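Local coordinates for protein cleavage stimulation factor 77 (PDB 2UY1) that probably binds mRNA and takes part in pre-mRNA 3'-end processing, as a nuclear helical-repeat protein of the Suppressor of forked family, at residues Y53-R58 / V70-T74. Residues are numbered along the deposited sequence; the frame is centred on the assembly and turned at random.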
loop_
_atom_site.group_PDB
_atom_site.type_symbol
_atom_site.label_atom_id
_atom_site.label_comp_id
_atom_site.label_asym_id
_atom_site.label_seq_id
_atom_site.Cartn_x
_atom_site.Cartn_y
_atom_site.Cartn_z
ATOM N N TYR B 53 31.571 21.531 -43.638
ATOM C CA TYR B 53 32.492 20.838 -44.507
ATOM C C TYR B 53 32.280 21.275 -45.948
ATOM O O TYR B 53 33.253 21.467 -46.680
ATOM C CB TYR B 53 32.345 19.329 -44.379
ATOM C CG TYR B 53 33.329 18.609 -45.246
ATOM C CD1 TYR B 53 34.707 18.750 -45.031
ATOM C CD2 TYR B 53 32.893 17.779 -46.294
ATOM C CE1 TYR B 53 35.624 18.084 -45.823
ATOM C CE2 TYR B 53 33.796 17.125 -47.107
ATOM C CZ TYR B 53 35.162 17.278 -46.865
ATOM O OH TYR B 53 36.074 16.619 -47.641
ATOM N N ILE B 54 31.002 21.439 -46.317
ATOM C CA ILE B 54 30.577 21.969 -47.615
ATOM C C ILE B 54 31.019 23.436 -47.791
ATOM O O ILE B 54 31.667 23.770 -48.793
ATOM C CB ILE B 54 29.030 21.800 -47.869
ATOM C CG1 ILE B 54 28.617 20.319 -47.914
ATOM C CG2 ILE B 54 28.604 22.464 -49.190
ATOM C CD1 ILE B 54 27.097 20.132 -48.084
ATOM N N GLU B 55 30.688 24.300 -46.823
ATOM C CA GLU B 55 31.182 25.687 -46.839
ATOM C C GLU B 55 32.723 25.740 -47.047
ATOM O O GLU B 55 33.191 26.392 -47.966
ATOM C CB GLU B 55 30.730 26.471 -45.589
ATOM C CG GLU B 55 30.579 27.985 -45.807
ATOM C CD GLU B 55 31.004 28.824 -44.596
ATOM O OE1 GLU B 55 30.857 28.332 -43.442
ATOM O OE2 GLU B 55 31.495 29.974 -44.803
ATOM N N TYR B 56 33.486 25.020 -46.223
ATOM C CA TYR B 56 34.938 24.857 -46.432
ATOM C C TYR B 56 35.377 24.326 -47.829
ATOM O O TYR B 56 36.214 24.949 -48.487
ATOM C CB TYR B 56 35.600 24.056 -45.306
ATOM C CG TYR B 56 37.097 23.850 -45.502
ATOM C CD1 TYR B 56 37.968 24.944 -45.545
ATOM C CD2 TYR B 56 37.640 22.558 -45.661
ATOM C CE1 TYR B 56 39.343 24.764 -45.733
ATOM C CE2 TYR B 56 39.007 22.371 -45.839
ATOM C CZ TYR B 56 39.851 23.478 -45.882
ATOM O OH TYR B 56 41.197 23.321 -46.058
ATOM N N VAL B 57 34.827 23.201 -48.282
ATOM C CA VAL B 57 35.172 22.665 -49.600
ATOM C C VAL B 57 34.881 23.688 -50.737
ATOM O O VAL B 57 35.611 23.757 -51.732
ATOM C CB VAL B 57 34.505 21.275 -49.846
ATOM C CG1 VAL B 57 33.017 21.417 -50.076
ATOM C CG2 VAL B 57 35.168 20.529 -50.997
ATOM N N ARG B 58 33.849 24.505 -50.553
ATOM C CA ARG B 58 33.466 25.536 -51.518
ATOM C C ARG B 58 34.579 26.583 -51.769
ATOM O O ARG B 58 34.572 27.266 -52.796
ATOM C CB ARG B 58 32.166 26.206 -51.056
ATOM C CG ARG B 58 31.326 26.864 -52.153
ATOM C CD ARG B 58 29.951 27.249 -51.604
ATOM N NE ARG B 58 28.912 26.274 -51.970
ATOM C CZ ARG B 58 27.667 26.234 -51.478
ATOM N NH1 ARG B 58 27.260 27.109 -50.559
ATOM N NH2 ARG B 58 26.820 25.302 -51.910
ATOM N N VAL B 70 30.197 16.192 -53.389
ATOM C CA VAL B 70 30.351 16.381 -51.945
ATOM C C VAL B 70 28.977 16.646 -51.300
ATOM O O VAL B 70 28.883 16.823 -50.092
ATOM C CB VAL B 70 31.372 17.519 -51.609
ATOM C CG1 VAL B 70 31.342 17.883 -50.130
ATOM C CG2 VAL B 70 32.799 17.105 -51.992
ATOM N N TYR B 71 27.928 16.684 -52.119
ATOM C CA TYR B 71 26.549 16.617 -51.630
ATOM C C TYR B 71 26.085 15.183 -51.644
ATOM O O TYR B 71 25.240 14.790 -50.845
ATOM C CB TYR B 71 25.607 17.451 -52.490
ATOM C CG TYR B 71 25.609 18.916 -52.162
ATOM C CD1 TYR B 71 24.658 19.450 -51.307
ATOM C CD2 TYR B 71 26.578 19.763 -52.696
ATOM C CE1 TYR B 71 24.648 20.784 -50.998
ATOM C CE2 TYR B 71 26.586 21.115 -52.402
ATOM C CZ TYR B 71 25.613 21.616 -51.553
ATOM O OH TYR B 71 25.608 22.952 -51.259
ATOM N N GLU B 72 26.623 14.420 -52.586
ATOM C CA GLU B 72 26.488 12.958 -52.625
ATOM C C GLU B 72 27.138 12.281 -51.430
ATOM O O GLU B 72 26.576 11.342 -50.910
ATOM C CB GLU B 72 27.125 12.387 -53.903
ATOM C CG GLU B 72 26.535 12.923 -55.223
ATOM C CD GLU B 72 26.986 12.120 -56.433
ATOM O OE1 GLU B 72 28.208 11.842 -56.544
ATOM O OE2 GLU B 72 26.111 11.786 -57.281
ATOM N N PHE B 73 28.346 12.735 -51.055
ATOM C CA PHE B 73 29.088 12.250 -49.854
ATOM C C PHE B 73 28.330 12.529 -48.543
ATOM O O PHE B 73 28.242 11.647 -47.689
ATOM C CB PHE B 73 30.547 12.766 -49.862
ATOM C CG PHE B 73 31.372 12.400 -48.631
ATOM C CD1 PHE B 73 31.677 11.065 -48.321
ATOM C CD2 PHE B 73 31.901 13.422 -47.811
ATOM C CE1 PHE B 73 32.441 10.725 -47.177
ATOM C CE2 PHE B 73 32.666 13.113 -46.671
ATOM C CZ PHE B 73 32.943 11.739 -46.354
ATOM N N THR B 74 27.750 13.728 -48.433
ATOM C CA THR B 74 26.852 14.133 -47.345
ATOM C C THR B 74 25.506 13.355 -47.340
ATOM O O THR B 74 25.082 12.866 -46.290
ATOM C CB THR B 74 26.629 15.705 -47.360
ATOM O OG1 THR B 74 27.897 16.381 -47.352
ATOM C CG2 THR B 74 25.797 16.196 -46.190
#
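An antiparallel helix pair brings Ile-54 and Tyr-53 of helix 47-57 against Val-70 and Tyr-71 of helix 69-78. The N-to-C directions of the short segments make an angle of 164°, and their axes approach to 11.0 Å. Ile-54 is buried and gives the largest area to the contact. Its CD1 sits over one face of the Tyr-71 ring, 4.0 Å from the ring centroid, in a CH-pi contact. The CG2 branch leans on the phenol end, 3.7 Å from Tyr-71 OH. Chi1 of -63° puts CG2 anti to the backbone N and CG1 beside it; chi2 of 177° extends the CG1 branch, and CD1 reaches the face. Val-70 CG1 touches both Val-57 CG1 (3.9 Å) and Tyr-53 CE2 (4.0 Å). Tyr-53 CE2 also meets the edge of the Phe-73 ring. Thr-74 OG1 gives its proton to Val-70 O (2.9 Å), so the hydroxyl next to Ile-54 CD1 is satisfied. Arg-58 NH2 lies near the Tyr-71 ring plane, 2.7 Å from Tyr-71 OH, but the angle is poor for a hydrogen bond. Tyr-71 OH is hydrogen-bonded to Glu-90 OE2. Such antiparallel helices, joined through apolar and aromatic side chains, are typical of the TPR-like HAT repeats of Suf-family proteins.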